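Local coordinates for protein paenibacillus xanthan lyase (Paenibacillus, PDB 6F2P) that probably removes the terminal mannose from the side chains of xanthan by eliminative cleavage, as a polysaccharide lyase of family 8, at residues Tyr212-Asn226 / Lys363-Gln375. Sequence-based numbering, arbitrary orientation.
Sequences YNDGSFVQHTYYAYN and KYKQFSGMDRAVQ
Y212 meets G369, and a water joins Y212 OH to G369 O; the hydroxyl also bonds to G208 O. D214 CG stands between the backbone N and the carbonyl carbon (chi1 67°), which brings OD2 to the F367-M370 type I turn. There D214 OD2 accepts G369 N at 2.8 Å, on its syn side and bent (N-H...O 130°). D214 OD1 accepts S216 N at 2.8 Å in an Asx turn and S216 OG at 2.7 Å. With an alanine in place of D214, G369 N would probably lose this acceptor and S216 OG turn more freely. A second water links D214 O to K365 NZ and Q366 O. G215 C and S216 N lie at the edge of the F367 ring. S216 OG touches M370 CG at 3.4 Å. F217 N makes a weak bond to M370 SD (3.6 Å). The V218 and M370 side chains run past each other in opposite directions, V218 CG2 4.1 Å from M370 CB. A224 CB covers one face of the R372 guanidinium, 3.6 Å from R372 NH2, while R372 NE bonds to M279 O. The N226 side chain crosses that of M370 at about a right angle; N226 OD1 accepts F217 N and N226 ND2 donates to G215 O. The D214 carboxylate thus ties a loop of the helical domain to a turn in the super-sandwich domain, while S216 and N226 fix the loop backbone round buried M370.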
loop_
_atom_site.group_PDB
_atom_site.type_symbol
_atom_site.label_atom_id
_atom_site.label_comp_id
_atom_site.label_asym_id
_atom_site.label_seq_id
_atom_site.Cartn_x
_atom_site.Cartn_y
_atom_site.Cartn_z
ATOM N N TYR A 212 -7.753 -6.358 -5.104
ATOM C CA TYR A 212 -6.747 -5.502 -5.723
ATOM C C TYR A 212 -5.672 -6.374 -6.378
ATOM O O TYR A 212 -5.426 -7.500 -5.936
ATOM C CB TYR A 212 -6.096 -4.598 -4.667
ATOM C CG TYR A 212 -6.983 -3.498 -4.110
ATOM C CD1 TYR A 212 -8.171 -3.798 -3.458
ATOM C CD2 TYR A 212 -6.615 -2.159 -4.214
ATOM C CE1 TYR A 212 -8.979 -2.801 -2.942
ATOM C CE2 TYR A 212 -7.419 -1.151 -3.696
ATOM C CZ TYR A 212 -8.603 -1.487 -3.063
ATOM O OH TYR A 212 -9.422 -0.513 -2.546
ATOM N N ASN A 213 -5.031 -5.861 -7.427
ATOM C CA ASN A 213 -3.944 -6.592 -8.077
ATOM C C ASN A 213 -2.794 -6.961 -7.135
ATOM O O ASN A 213 -2.099 -7.954 -7.365
ATOM C CB ASN A 213 -3.398 -5.816 -9.282
ATOM C CG ASN A 213 -4.267 -5.970 -10.512
ATOM O OD1 ASN A 213 -5.085 -5.098 -10.825
ATOM N ND2 ASN A 213 -4.112 -7.094 -11.209
ATOM N N ASP A 214 -2.595 -6.168 -6.081
ATOM C CA ASP A 214 -1.510 -6.434 -5.135
ATOM C C ASP A 214 -1.874 -7.532 -4.137
ATOM O O ASP A 214 -1.063 -7.914 -3.302
ATOM C CB ASP A 214 -1.018 -5.148 -4.422
ATOM C CG ASP A 214 -2.063 -4.536 -3.472
ATOM O OD1 ASP A 214 -3.034 -5.230 -3.092
ATOM O OD2 ASP A 214 -1.900 -3.351 -3.095
ATOM N N GLY A 215 -3.103 -8.027 -4.223
ATOM C CA GLY A 215 -3.542 -9.112 -3.365
ATOM C C GLY A 215 -4.493 -8.674 -2.268
ATOM O O GLY A 215 -5.080 -9.517 -1.598
ATOM N N SER A 216 -4.632 -7.362 -2.081
ATOM C CA SER A 216 -5.524 -6.817 -1.066
ATOM C C SER A 216 -6.980 -7.128 -1.383
ATOM O O SER A 216 -7.364 -7.217 -2.552
ATOM C CB SER A 216 -5.386 -5.294 -0.987
ATOM O OG SER A 216 -4.079 -4.899 -0.622
ATOM N N PHE A 217 -7.782 -7.287 -0.334
ATOM C CA PHE A 217 -9.230 -7.212 -0.455
ATOM C C PHE A 217 -9.752 -6.196 0.543
ATOM O O PHE A 217 -9.430 -6.252 1.725
ATOM C CB PHE A 217 -9.899 -8.556 -0.201
ATOM C CG PHE A 217 -11.397 -8.512 -0.331
ATOM C CD1 PHE A 217 -12.004 -8.725 -1.555
ATOM C CD2 PHE A 217 -12.195 -8.244 0.767
ATOM C CE1 PHE A 217 -13.375 -8.673 -1.680
ATOM C CE2 PHE A 217 -13.572 -8.189 0.645
ATOM C CZ PHE A 217 -14.159 -8.406 -0.580
ATOM N N VAL A 218 -10.571 -5.274 0.059
ATOM C CA VAL A 218 -11.172 -4.268 0.913
ATOM C C VAL A 218 -12.685 -4.354 0.833
ATOM O O VAL A 218 -13.245 -4.513 -0.245
ATOM C CB VAL A 218 -10.722 -2.856 0.498
ATOM C CG1 VAL A 218 -11.570 -1.783 1.175
ATOM C CG2 VAL A 218 -9.255 -2.668 0.811
ATOM N N GLN A 219 -13.345 -4.252 1.977
ATOM C CA GLN A 219 -14.797 -4.220 2.013
ATOM C C GLN A 219 -15.198 -3.204 3.073
ATOM O O GLN A 219 -14.378 -2.835 3.918
ATOM C CB GLN A 219 -15.365 -5.613 2.305
ATOM C CG GLN A 219 -16.877 -5.723 2.163
ATOM C CD GLN A 219 -17.401 -5.245 0.813
ATOM O OE1 GLN A 219 -18.050 -4.203 0.732
ATOM N NE2 GLN A 219 -17.145 -6.018 -0.245
ATOM N N HIS A 220 -16.440 -2.739 3.009
ATOM C CA HIS A 220 -16.903 -1.625 3.836
ATOM C C HIS A 220 -16.018 -0.408 3.633
ATOM O O HIS A 220 -15.767 0.367 4.563
ATOM C CB HIS A 220 -17.007 -2.015 5.307
ATOM C CG HIS A 220 -18.104 -2.994 5.578
ATOM N ND1 HIS A 220 -18.515 -3.322 6.855
ATOM C CD2 HIS A 220 -18.879 -3.716 4.739
ATOM C CE1 HIS A 220 -19.494 -4.206 6.786
ATOM N NE2 HIS A 220 -19.732 -4.465 5.510
ATOM N N THR A 221 -15.543 -0.288 2.394
ATOM C CA THR A 221 -14.812 0.869 1.895
ATOM C C THR A 221 -13.375 1.031 2.404
ATOM O O THR A 221 -12.499 1.425 1.636
ATOM C CB THR A 221 -15.615 2.176 2.081
ATOM O OG1 THR A 221 -16.946 1.981 1.594
ATOM C CG2 THR A 221 -14.978 3.306 1.298
ATOM N N TYR A 222 -13.122 0.724 3.675
ATOM C CA TYR A 222 -11.821 1.042 4.276
ATOM C C TYR A 222 -11.183 -0.071 5.106
ATOM O O TYR A 222 -10.314 0.215 5.931
ATOM C CB TYR A 222 -11.936 2.281 5.177
ATOM C CG TYR A 222 -12.608 3.476 4.543
ATOM C CD1 TYR A 222 -11.996 4.181 3.514
ATOM C CD2 TYR A 222 -13.853 3.909 4.982
ATOM C CE1 TYR A 222 -12.608 5.287 2.932
ATOM C CE2 TYR A 222 -14.478 5.009 4.404
ATOM C CZ TYR A 222 -13.851 5.696 3.383
ATOM O OH TYR A 222 -14.473 6.789 2.811
ATOM N N TYR A 223 -11.595 -1.323 4.921
ATOM C CA TYR A 223 -11.112 -2.375 5.813
ATOM C C TYR A 223 -10.507 -3.565 5.090
ATOM O O TYR A 223 -11.030 -4.024 4.080
ATOM C CB TYR A 223 -12.207 -2.822 6.799
ATOM C CG TYR A 223 -12.820 -1.645 7.510
ATOM C CD1 TYR A 223 -13.896 -0.973 6.954
ATOM C CD2 TYR A 223 -12.294 -1.167 8.703
ATOM C CE1 TYR A 223 -14.441 0.123 7.562
ATOM C CE2 TYR A 223 -12.843 -0.062 9.330
ATOM C CZ TYR A 223 -13.918 0.578 8.749
ATOM O OH TYR A 223 -14.490 1.680 9.336
ATOM N N ALA A 224 -9.385 -4.041 5.615
ATOM C CA ALA A 224 -8.738 -5.245 5.122
ATOM C C ALA A 224 -9.668 -6.413 5.405
ATOM O O ALA A 224 -10.005 -6.663 6.558
ATOM C CB ALA A 224 -7.418 -5.439 5.833
ATOM N N TYR A 225 -10.092 -7.126 4.369
ATOM C CA TYR A 225 -11.158 -8.106 4.558
ATOM C C TYR A 225 -11.068 -9.408 3.758
ATOM O O TYR A 225 -12.098 -10.035 3.501
ATOM C CB TYR A 225 -12.535 -7.462 4.334
ATOM C CG TYR A 225 -13.324 -7.304 5.613
ATOM C CD1 TYR A 225 -13.603 -8.404 6.424
ATOM C CD2 TYR A 225 -13.789 -6.061 6.015
ATOM C CE1 TYR A 225 -14.318 -8.261 7.598
ATOM C CE2 TYR A 225 -14.506 -5.910 7.181
ATOM C CZ TYR A 225 -14.769 -7.008 7.967
ATOM O OH TYR A 225 -15.474 -6.841 9.132
ATOM N N ASN A 226 -9.858 -9.826 3.387
ATOM C CA ASN A 226 -9.689 -11.088 2.676
ATOM C C ASN A 226 -10.337 -12.244 3.426
ATOM O O ASN A 226 -11.005 -13.089 2.829
ATOM C CB ASN A 226 -8.213 -11.413 2.456
ATOM C CG ASN A 226 -7.486 -10.342 1.668
ATOM O OD1 ASN A 226 -7.614 -9.142 1.948
ATOM N ND2 ASN A 226 -6.708 -10.771 0.674
ATOM N N LYS A 363 8.255 -16.190 1.055
ATOM C CA LYS A 363 8.130 -14.963 0.265
ATOM C C LYS A 363 7.739 -13.789 1.145
ATOM O O LYS A 363 7.163 -13.971 2.209
ATOM C CB LYS A 363 7.099 -15.106 -0.869
ATOM C CG LYS A 363 5.651 -15.231 -0.399
ATOM C CD LYS A 363 4.651 -15.021 -1.536
ATOM C CE LYS A 363 4.683 -16.160 -2.546
ATOM N NZ LYS A 363 3.805 -15.871 -3.711
ATOM N N TYR A 364 8.072 -12.586 0.692
ATOM C CA TYR A 364 7.577 -11.363 1.310
ATOM C C TYR A 364 6.544 -10.747 0.377
ATOM O O TYR A 364 6.665 -10.868 -0.848
ATOM C CB TYR A 364 8.715 -10.369 1.555
ATOM C CG TYR A 364 8.238 -9.067 2.163
ATOM C CD1 TYR A 364 8.050 -8.950 3.536
ATOM C CD2 TYR A 364 7.958 -7.960 1.366
ATOM C CE1 TYR A 364 7.599 -7.772 4.101
ATOM C CE2 TYR A 364 7.504 -6.782 1.919
ATOM C CZ TYR A 364 7.327 -6.695 3.290
ATOM O OH TYR A 364 6.888 -5.524 3.862
ATOM N N LYS A 365 5.525 -10.098 0.940
ATOM C CA LYS A 365 4.491 -9.489 0.109
ATOM C C LYS A 365 3.857 -8.267 0.759
ATOM O O LYS A 365 3.311 -8.355 1.860
ATOM C CB LYS A 365 3.424 -10.525 -0.266
ATOM C CG LYS A 365 2.480 -10.082 -1.385
ATOM C CD LYS A 365 1.681 -11.252 -1.942
ATOM C CE LYS A 365 0.711 -10.810 -3.031
ATOM N NZ LYS A 365 1.422 -10.187 -4.188
ATOM N N GLN A 366 3.937 -7.125 0.076
ATOM C CA GLN A 366 3.336 -5.889 0.573
ATOM C C GLN A 366 1.933 -5.686 0.015
ATOM O O GLN A 366 1.754 -5.601 -1.203
ATOM C CB GLN A 366 4.187 -4.674 0.212
ATOM C CG GLN A 366 3.867 -3.415 1.002
ATOM C CD GLN A 366 4.712 -3.297 2.267
ATOM O OE1 GLN A 366 5.866 -3.720 2.287
ATOM N NE2 GLN A 366 4.135 -2.735 3.329
ATOM N N PHE A 367 0.951 -5.588 0.907
ATOM C CA PHE A 367 -0.430 -5.362 0.508
ATOM C C PHE A 367 -0.794 -3.896 0.691
ATOM O O PHE A 367 -1.487 -3.515 1.642
ATOM C CB PHE A 367 -1.360 -6.281 1.301
ATOM C CG PHE A 367 -1.041 -7.737 1.131
ATOM C CD1 PHE A 367 -1.591 -8.461 0.092
ATOM C CD2 PHE A 367 -0.161 -8.369 1.984
ATOM C CE1 PHE A 367 -1.288 -9.798 -0.079
ATOM C CE2 PHE A 367 0.151 -9.707 1.818
ATOM C CZ PHE A 367 -0.415 -10.423 0.784
ATOM N N SER A 368 -0.317 -3.078 -0.237
ATOM C CA SER A 368 -0.460 -1.632 -0.149
ATOM C C SER A 368 -1.907 -1.150 -0.217
ATOM O O SER A 368 -2.226 -0.058 0.253
ATOM C CB SER A 368 0.349 -0.980 -1.268
ATOM O OG SER A 368 1.731 -1.181 -1.049
ATOM N N GLY A 369 -2.774 -1.955 -0.820
ATOM C CA GLY A 369 -4.173 -1.595 -0.957
ATOM C C GLY A 369 -4.977 -1.700 0.333
ATOM O O GLY A 369 -6.087 -1.177 0.418
ATOM N N MET A 370 -4.422 -2.370 1.339
ATOM C CA MET A 370 -5.121 -2.520 2.606
ATOM C C MET A 370 -4.207 -2.365 3.820
ATOM O O MET A 370 -4.511 -2.876 4.901
ATOM C CB MET A 370 -5.834 -3.867 2.658
ATOM C CG MET A 370 -4.892 -5.042 2.672
ATOM S SD MET A 370 -5.800 -6.584 2.563
ATOM C CE MET A 370 -4.471 -7.767 2.633
ATOM N N ASP A 371 -3.096 -1.657 3.643
ATOM C CA ASP A 371 -2.139 -1.426 4.726
ATOM C C ASP A 371 -1.760 -2.693 5.501
ATOM O O ASP A 371 -1.862 -2.729 6.728
ATOM C CB ASP A 371 -2.660 -0.352 5.688
ATOM C CG ASP A 371 -2.780 1.022 5.029
ATOM O OD1 ASP A 371 -2.215 1.218 3.921
ATOM O OD2 ASP A 371 -3.440 1.905 5.632
ATOM N N ARG A 372 -1.341 -3.730 4.778
ATOM C CA ARG A 372 -0.927 -4.984 5.406
ATOM C C ARG A 372 0.368 -5.480 4.786
ATOM O O ARG A 372 0.721 -5.101 3.669
ATOM C CB ARG A 372 -2.003 -6.062 5.255
ATOM C CG ARG A 372 -3.312 -5.748 5.950
ATOM C CD ARG A 372 -3.164 -5.817 7.462
ATOM N NE ARG A 372 -4.458 -5.824 8.148
ATOM C CZ ARG A 372 -5.064 -4.742 8.626
ATOM N NH1 ARG A 372 -4.497 -3.543 8.502
ATOM N NH2 ARG A 372 -6.240 -4.857 9.232
ATOM N N ALA A 373 1.071 -6.338 5.512
ATOM C CA ALA A 373 2.306 -6.927 5.006
ATOM C C ALA A 373 2.479 -8.330 5.582
ATOM O O ALA A 373 2.048 -8.613 6.710
ATOM C CB ALA A 373 3.500 -6.054 5.358
ATOM N N VAL A 374 3.098 -9.209 4.800
ATOM C CA VAL A 374 3.379 -10.563 5.257
ATOM C C VAL A 374 4.811 -10.970 4.930
ATOM O O VAL A 374 5.275 -10.808 3.795
ATOM C CB VAL A 374 2.408 -11.592 4.644
ATOM C CG1 VAL A 374 2.790 -12.996 5.061
ATOM C CG2 VAL A 374 0.993 -11.296 5.074
ATOM N N GLN A 375 5.506 -11.478 5.945
ATOM C CA GLN A 375 6.825 -12.051 5.758
ATOM C C GLN A 375 6.772 -13.545 6.051
ATOM O O GLN A 375 6.444 -13.965 7.161
ATOM C CB GLN A 375 7.853 -11.362 6.656
ATOM C CG GLN A 375 9.216 -12.028 6.659
ATOM C CD GLN A 375 9.926 -11.941 5.318
ATOM O OE1 GLN A 375 9.498 -12.530 4.321
ATOM N NE2 GLN A 375 11.029 -11.198 5.289
HETATM O O HOH W 1 -8.061 0.721 -0.460
HETATM O O HOH W 2 -0.178 -9.747 -6.376
HETATM O O HOH W 3 1.861 -7.426 -3.209
HETATM O O HOH W 4 -8.974 -6.746 8.997
#